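Local coordinates for protein PBP5 (Haemophilus influenzae, PDB 3A3J) that probably removes the terminal D-alanine from peptidoglycan precursors, acting as a serine D-alanyl-D-alanine carboxypeptidase in building the cell wall, at residues T38-S43 / D199-G204; N186-L191 / Y211-S216. All coordinates share one frame; numbering follows the deposited sequence.

Interaction 1. Residues T38-S43 / D199-G204; sequences TKMMTS and DGMKTG. With SO4 (sulfate ion), chain B.
M40 of helix 38-51 packs against M201 and K202 of the edge strand 197-206, and this apolar contact is the heart of the pairing. The thioether lies along the aliphatic start of K202, with M40 SD 3.7 Å from K202 CB, and the two side chains run past each other in opposite directions. M201 meets M40 at about a right angle, its CG 3.8 Å from M40 SD, while M40 CE reaches M201 SD at 3.9 Å. Flexible, unbranched methionines suit a place where a helix must fit over a bulged strand: M201 and K202 together face V214 in a classic beta bulge, and the peptide before M201 is cis.

The contact brings together two signature motifs of the penicillin-binding fold, SxxK at the helix start and KTG on the strand. K39 is the likely proton acceptor beside S36, the probable acyl-ester-forming serine, to which its NZ is hydrogen-bonded; H140 O also accepts from it. K202, probably substrate-binding, bends at chi2 (69°) and chi3 (42°), which carries NZ to within 4.1 Å of K39 CB. K202 NZ is hydrogen-bonded to I96 O and only weakly to S99 OG. The two NZ atoms of K39 and K202 stay 6.5 Å apart.

A sulfate, probably from crystallisation, accepts a hydrogen bond from T203, OG1 to O1 2.7 Å, and another from R238.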
ATOM      1  N   THR A  38      10.506   1.369   6.815  1.00 21.24           N
ATOM      2  CA  THR A  38      10.809   2.761   6.337  1.00 20.27           C
ATOM      3  C   THR A  38      11.203   2.776   4.880  1.00 20.59           C
ATOM      4  O   THR A  38      10.820   3.720   4.107  1.00 20.70           O
ATOM      5  CB  THR A  38      11.926   3.430   7.188  1.00 20.32           C
ATOM      6  OG1 THR A  38      11.482   3.464   8.563  1.00 21.68           O
ATOM      7  CG2 THR A  38      12.203   4.883   6.650  1.00 24.66           C
ATOM      8  N   LYS A  39      11.970   1.748   4.466  1.00 19.70           N
ATOM      9  CA  LYS A  39      12.413   1.668   3.031  1.00 20.06           C
ATOM     10  C   LYS A  39      11.315   1.592   1.980  1.00 19.82           C
ATOM     11  O   LYS A  39      11.562   1.807   0.766  1.00 20.01           O
ATOM     12  CB  LYS A  39      13.413   0.511   2.824  1.00 21.00           C
ATOM     13  CG  LYS A  39      14.710   0.821   3.614  1.00 22.12           C
ATOM     14  CD  LYS A  39      15.550  -0.407   3.858  1.00 19.87           C
ATOM     15  CE  LYS A  39      16.916  -0.040   4.532  1.00 19.74           C
ATOM     16  NZ  LYS A  39      16.738  -0.165   5.980  1.00 15.41           N
ATOM     17  N   MET A  40      10.132   1.155   2.400  1.00 20.33           N
ATOM     18  CA  MET A  40       8.965   1.208   1.490  1.00 21.76           C
ATOM     19  C   MET A  40       8.653   2.671   1.056  1.00 18.87           C
ATOM     20  O   MET A  40       8.491   2.925  -0.108  1.00 18.85           O
ATOM     21  CB  MET A  40       7.715   0.619   2.235  1.00 20.91           C
ATOM     22  CG  MET A  40       7.696  -0.930   2.116  1.00 25.39           C
ATOM     23  SD  MET A  40       6.510  -1.638   3.218  1.00 31.57           S
ATOM     24  CE  MET A  40       4.940  -0.705   3.116  1.00 26.36           C
ATOM     25  N   MET A  41       8.601   3.592   2.011  1.00 18.83           N
ATOM     26  CA  MET A  41       8.440   5.045   1.670  1.00 22.26           C
ATOM     27  C   MET A  41       9.600   5.555   0.812  1.00 21.35           C
ATOM     28  O   MET A  41       9.422   6.163  -0.263  1.00 22.37           O
ATOM     29  CB  MET A  41       8.261   5.912   2.931  1.00 22.68           C
ATOM     30  CG  MET A  41       7.866   7.437   2.590  1.00 24.11           C
ATOM     31  SD  MET A  41       6.521   7.575   1.369  1.00 26.25           S
ATOM     32  CE  MET A  41       5.222   7.581   2.535  1.00 27.59           C
ATOM     33  N   THR A  42      10.816   5.231   1.230  1.00 23.18           N
ATOM     34  CA  THR A  42      12.003   5.591   0.382  1.00 19.98           C
ATOM     35  C   THR A  42      11.866   5.128  -1.051  1.00 22.38           C
ATOM     36  O   THR A  42      12.136   5.874  -2.011  1.00 21.02           O
ATOM     37  CB  THR A  42      13.350   5.028   0.980  1.00 20.71           C
ATOM     38  OG1 THR A  42      13.530   5.537   2.310  1.00 19.89           O
ATOM     39  CG2 THR A  42      14.526   5.420   0.094  1.00 15.48           C
ATOM     40  N   SER A  43      11.485   3.855  -1.240  1.00 23.68           N
ATOM     41  CA  SER A  43      11.266   3.350  -2.626  1.00 24.56           C
ATOM     42  C   SER A  43      10.054   3.999  -3.312  1.00 22.72           C
ATOM     43  O   SER A  43      10.012   4.102  -4.530  1.00 23.20           O
ATOM     44  CB  SER A  43      11.019   1.821  -2.545  1.00 25.52           C
ATOM     45  OG  SER A  43      11.993   1.314  -1.567  1.00 33.35           O
ATOM     46  N   ASP A 199       3.737 -11.905  -3.115  1.00 27.80           N
ATOM     47  CA  ASP A 199       4.641 -11.222  -4.040  1.00 24.86           C
ATOM     48  C   ASP A 199       5.208  -9.908  -3.511  1.00 25.15           C
ATOM     49  O   ASP A 199       5.799  -9.130  -4.288  1.00 22.76           O
ATOM     50  CB  ASP A 199       3.976 -11.041  -5.404  1.00 25.90           C
ATOM     51  CG  ASP A 199       2.749 -10.100  -5.349  1.00 26.06           C
ATOM     52  OD1 ASP A 199       2.423  -9.489  -4.283  1.00 23.89           O
ATOM     53  OD2 ASP A 199       2.130  -9.964  -6.399  1.00 29.90           O
ATOM     54  N   GLY A 200       5.083  -9.716  -2.186  1.00 25.94           N
ATOM     55  CA  GLY A 200       5.686  -8.605  -1.443  1.00 25.95           C
ATOM     56  C   GLY A 200       5.529  -8.848   0.034  1.00 25.73           C
ATOM     57  O   GLY A 200       4.871  -9.798   0.425  1.00 27.14           O
ATOM     58  N   MET A 201       6.032  -7.976   0.896  1.00 25.67           N
ATOM     59  CA  MET A 201       6.608  -6.684   0.482  1.00 28.16           C
ATOM     60  C   MET A 201       7.937  -6.352   1.174  1.00 25.48           C
ATOM     61  O   MET A 201       8.913  -6.114   0.521  1.00 24.96           O
ATOM     62  CB  MET A 201       5.566  -5.586   0.799  1.00 27.77           C
ATOM     63  CG  MET A 201       5.925  -4.205   0.438  1.00 36.05           C
ATOM     64  SD  MET A 201       4.410  -3.182   0.160  1.00 42.72           S
ATOM     65  CE  MET A 201       3.672  -3.920  -1.269  1.00 39.51           C
ATOM     66  N   LYS A 202       7.971  -6.327   2.505  1.00 24.25           N
ATOM     67  CA  LYS A 202       9.163  -5.815   3.125  1.00 24.77           C
ATOM     68  C   LYS A 202       9.251  -6.258   4.556  1.00 23.33           C
ATOM     69  O   LYS A 202       8.257  -6.276   5.225  1.00 22.73           O
ATOM     70  CB  LYS A 202       9.070  -4.260   3.079  1.00 25.94           C
ATOM     71  CG  LYS A 202      10.161  -3.477   3.878  1.00 26.35           C
ATOM     72  CD  LYS A 202      11.532  -3.586   3.303  1.00 31.63           C
ATOM     73  CE  LYS A 202      11.668  -3.496   1.822  1.00 30.07           C
ATOM     74  NZ  LYS A 202      13.156  -3.441   1.624  1.00 37.66           N
ATOM     75  N   THR A 203      10.460  -6.546   5.037  1.00 23.33           N
ATOM     76  CA  THR A 203      10.677  -7.032   6.399  1.00 22.34           C
ATOM     77  C   THR A 203      11.432  -6.030   7.227  1.00 21.73           C
ATOM     78  O   THR A 203      12.050  -5.126   6.674  1.00 20.72           O
ATOM     79  CB  THR A 203      11.590  -8.298   6.355  1.00 24.94           C
ATOM     80  OG1 THR A 203      12.799  -8.002   5.612  1.00 25.73           O
ATOM     81  CG2 THR A 203      10.903  -9.392   5.573  1.00 23.37           C
ATOM     82  N   GLY A 204      11.404  -6.192   8.548  1.00 20.36           N
ATOM     83  CA  GLY A 204      12.164  -5.301   9.401  1.00 23.29           C
ATOM     84  C   GLY A 204      12.231  -5.900  10.794  1.00 23.71           C
ATOM     85  O   GLY A 204      11.545  -6.910  11.093  1.00 23.49           O
TER
HETATM   86  S   SO4 B   1      15.105  -8.285   8.362  1.00 27.74           S
HETATM   87  O1  SO4 B   1      14.875  -7.363   7.241  1.00 23.59           O
HETATM   88  O2  SO4 B   1      14.355  -8.035   9.592  1.00 22.08           O
HETATM   89  O3  SO4 B   1      14.763  -9.551   7.749  1.00 27.04           O
HETATM   90  O4  SO4 B   1      16.512  -8.158   8.898  1.00 23.23           O

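Interaction 2. Residues N186-L191 / Y211-S216; sequences NRNGLL and YNLVAS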
ATOM      1  N   ASN A 186      16.424 -11.805  -0.732  1.00 24.96           N
ATOM      2  CA  ASN A 186      15.222 -11.233  -0.105  1.00 23.36           C
ATOM      3  C   ASN A 186      14.872 -11.884   1.235  1.00 23.49           C
ATOM      4  O   ASN A 186      14.892 -13.092   1.347  1.00 24.62           O
ATOM      5  CB  ASN A 186      14.104 -11.335  -1.102  1.00 23.73           C
ATOM      6  CG  ASN A 186      12.982 -10.406  -0.753  1.00 21.95           C
ATOM      7  OD1 ASN A 186      12.659 -10.265   0.389  1.00 18.59           O
ATOM      8  ND2 ASN A 186      12.441  -9.754  -1.734  1.00 20.28           N
ATOM      9  N   ARG A 187      14.656 -11.135   2.302  1.00 23.28           N
ATOM     10  CA  ARG A 187      14.367 -11.771   3.578  1.00 22.81           C
ATOM     11  C   ARG A 187      12.884 -12.172   3.765  1.00 24.45           C
ATOM     12  O   ARG A 187      12.519 -12.669   4.810  1.00 22.92           O
ATOM     13  CB  ARG A 187      14.783 -10.853   4.711  1.00 23.96           C
ATOM     14  CG  ARG A 187      16.367 -10.544   4.730  1.00 27.56           C
ATOM     15  CD  ARG A 187      17.142 -11.926   4.946  1.00 29.65           C
ATOM     16  NE  ARG A 187      18.603 -11.814   4.836  1.00 34.62           N
ATOM     17  CZ  ARG A 187      19.476 -12.786   5.163  1.00 34.94           C
ATOM     18  NH1 ARG A 187      19.072 -13.974   5.657  1.00 29.92           N
ATOM     19  NH2 ARG A 187      20.766 -12.581   4.966  1.00 31.50           N
ATOM     20  N   ASN A 188      12.011 -11.875   2.802  1.00 24.40           N
ATOM     21  CA  ASN A 188      10.583 -12.259   2.979  1.00 24.68           C
ATOM     22  C   ASN A 188      10.471 -13.765   2.588  1.00 23.79           C
ATOM     23  O   ASN A 188      10.405 -14.093   1.376  1.00 23.53           O
ATOM     24  CB  ASN A 188       9.679 -11.346   2.086  1.00 23.10           C
ATOM     25  CG  ASN A 188       8.255 -11.783   2.086  1.00 24.84           C
ATOM     26  OD1 ASN A 188       7.879 -12.753   2.785  1.00 24.10           O
ATOM     27  ND2 ASN A 188       7.422 -11.099   1.288  1.00 24.54           N
ATOM     28  N   GLY A 189      10.602 -14.658   3.579  1.00 25.08           N
ATOM     29  CA  GLY A 189      10.560 -16.127   3.285  1.00 27.66           C
ATOM     30  C   GLY A 189       9.300 -16.535   2.492  1.00 26.93           C
ATOM     31  O   GLY A 189       9.295 -17.504   1.721  1.00 27.78           O
ATOM     32  N   LEU A 190       8.218 -15.777   2.653  1.00 26.82           N
ATOM     33  CA  LEU A 190       6.922 -16.172   2.013  1.00 24.87           C
ATOM     34  C   LEU A 190       7.012 -16.208   0.511  1.00 24.49           C
ATOM     35  O   LEU A 190       6.175 -16.791  -0.175  1.00 26.26           O
ATOM     36  CB  LEU A 190       5.745 -15.345   2.536  1.00 24.14           C
ATOM     37  CG  LEU A 190       5.502 -15.514   4.037  1.00 23.26           C
ATOM     38  CD1 LEU A 190       4.368 -14.598   4.480  1.00 23.18           C
ATOM     39  CD2 LEU A 190       5.153 -16.965   4.450  1.00 20.11           C
ATOM     40  N   LEU A 191       8.052 -15.627  -0.052  1.00 25.81           N
ATOM     41  CA  LEU A 191       8.175 -15.658  -1.500  1.00 24.38           C
ATOM     42  C   LEU A 191       8.543 -17.070  -1.971  1.00 25.64           C
ATOM     43  O   LEU A 191       8.483 -17.380  -3.173  1.00 23.22           O
ATOM     44  CB  LEU A 191       9.265 -14.705  -1.955  1.00 25.00           C
ATOM     45  CG  LEU A 191       9.137 -13.171  -1.742  1.00 26.24           C
ATOM     46  CD1 LEU A 191      10.525 -12.415  -2.128  1.00 19.31           C
ATOM     47  CD2 LEU A 191       7.996 -12.605  -2.534  1.00 21.11           C
ATOM     48  N   TYR A 211      10.031  -8.199  15.485  1.00 26.70           N
ATOM     49  CA  TYR A 211      10.132  -8.365  14.042  1.00 25.21           C
ATOM     50  C   TYR A 211       8.844  -7.946  13.302  1.00 24.97           C
ATOM     51  O   TYR A 211       7.735  -8.112  13.817  1.00 25.94           O
ATOM     52  CB  TYR A 211      10.415  -9.825  13.694  1.00 25.50           C
ATOM     53  CG  TYR A 211      11.818 -10.265  14.143  1.00 26.64           C
ATOM     54  CD1 TYR A 211      12.912 -10.103  13.307  1.00 24.11           C
ATOM     55  CD2 TYR A 211      12.027 -10.784  15.417  1.00 28.41           C
ATOM     56  CE1 TYR A 211      14.224 -10.452  13.752  1.00 33.51           C
ATOM     57  CE2 TYR A 211      13.349 -11.159  15.874  1.00 28.07           C
ATOM     58  CZ  TYR A 211      14.410 -10.980  15.052  1.00 32.24           C
ATOM     59  OH  TYR A 211      15.672 -11.335  15.510  1.00 39.19           O
ATOM     60  N   ASN A 212       8.974  -7.431  12.083  1.00 22.33           N
ATOM     61  CA  ASN A 212       7.783  -6.967  11.435  1.00 21.78           C
ATOM     62  C   ASN A 212       7.817  -7.329   9.972  1.00 20.63           C
ATOM     63  O   ASN A 212       8.875  -7.699   9.413  1.00 22.09           O
ATOM     64  CB  ASN A 212       7.568  -5.429  11.740  1.00 20.54           C
ATOM     65  CG  ASN A 212       8.649  -4.539  11.135  1.00 21.94           C
ATOM     66  OD1 ASN A 212       9.269  -4.857  10.104  1.00 24.73           O
ATOM     67  ND2 ASN A 212       8.818  -3.388  11.714  1.00 23.41           N
ATOM     68  N   LEU A 213       6.670  -7.340   9.329  1.00 20.12           N
ATOM     69  CA  LEU A 213       6.681  -7.728   7.929  1.00 21.02           C
ATOM     70  C   LEU A 213       5.442  -7.165   7.295  1.00 21.91           C
ATOM     71  O   LEU A 213       4.421  -7.158   7.906  1.00 24.63           O
ATOM     72  CB  LEU A 213       6.618  -9.273   7.822  1.00 21.50           C
ATOM     73  CG  LEU A 213       6.300  -9.940   6.471  1.00 22.71           C
ATOM     74  CD1 LEU A 213       7.296  -9.585   5.433  1.00 28.40           C
ATOM     75  CD2 LEU A 213       6.076 -11.514   6.498  1.00 25.68           C
ATOM     76  N   VAL A 214       5.538  -6.706   6.060  1.00 23.42           N
ATOM     77  CA  VAL A 214       4.414  -6.295   5.293  1.00 23.63           C
ATOM     78  C   VAL A 214       4.302  -7.269   4.138  1.00 23.01           C
ATOM     79  O   VAL A 214       5.230  -7.413   3.374  1.00 25.77           O
ATOM     80  CB  VAL A 214       4.628  -4.834   4.783  1.00 23.00           C
ATOM     81  CG1 VAL A 214       3.468  -4.426   3.853  1.00 24.58           C
ATOM     82  CG2 VAL A 214       4.599  -3.937   5.971  1.00 18.65           C
ATOM     83  N   ALA A 215       3.200  -7.988   4.019  1.00 23.96           N
ATOM     84  CA  ALA A 215       3.108  -8.971   2.950  1.00 23.57           C
ATOM     85  C   ALA A 215       1.870  -8.698   2.128  1.00 24.88           C
ATOM     86  O   ALA A 215       0.902  -8.136   2.613  1.00 24.69           O
ATOM     87  CB  ALA A 215       3.099 -10.445   3.540  1.00 22.78           C
ATOM     88  N   SER A 216       1.909  -9.066   0.867  1.00 26.51           N
ATOM     89  CA  SER A 216       0.740  -8.979   0.086  1.00 27.84           C
ATOM     90  C   SER A 216       0.712 -10.221  -0.786  1.00 28.91           C
ATOM     91  O   SER A 216       1.773 -10.692  -1.226  1.00 30.24           O
ATOM     92  CB  SER A 216       0.762  -7.713  -0.774  1.00 28.89           C
ATOM     93  OG  SER A 216      -0.431  -7.616  -1.589  1.00 27.83           O
TER
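The backbones of loop 186-191 and strand 211-216 come nearest at N188 and L213, whose CA atoms stand 7.8 Å apart, and no hydrogen bond joins the two segments. Side chains bridge the gap. L213 offers one methyl to each of two partners: its CD1 rests 4.1 Å from N188 CG, and its CD2 lies 4.1 Å from L190 CD1. The forked end of a leucine suits this double role. L190 CD1 also approaches A215 CB at 4.4 Å, where the small methyl of alanine leaves room for the leucine to settle over the strand.

L213 and A215 point to the same face of the antiparallel sheet of the carboxypeptidase domain, the face on which helix 235-252 also packs, and V198 of strand 197-206 touches both N188 and L190. The loop keeps its shape through asparagines. N186 OD1 accepts from N188 N at 3.0 Å in a nearly straight bond (171°), forming an Asx turn, with the donor tilted 28° from the carbonyl plane. N188 has CG anti to its own N (chi1 173°), which turns the amide toward L213, while OD1 takes a weak bond from L190 N at the start of the 3-10 segment 189-191.

Interactions 1 and 2 have centres 9 Å apart and share one antiparallel sheet, in which strands 197-206 and 210-218 are consecutive in the chain and adjacent in space. Along the sequence the order is 38-43, 186-191, 199-204, 211-216, so the segments of the two contacts alternate. Helix 38-51 packs on one face of the sheet and loop 186-191 on the other, the strands lying between them. Backbone pairing couples the contacts directly: M201 N is 2.7 Å from V214 O and G204 O is 2.8 Å from N212 N, both probable hydrogen bonds. The strand bearing the probable substrate-binding lysine thus packs on the active-site helix and pairs with strand 210-218, whose other face carries the loop.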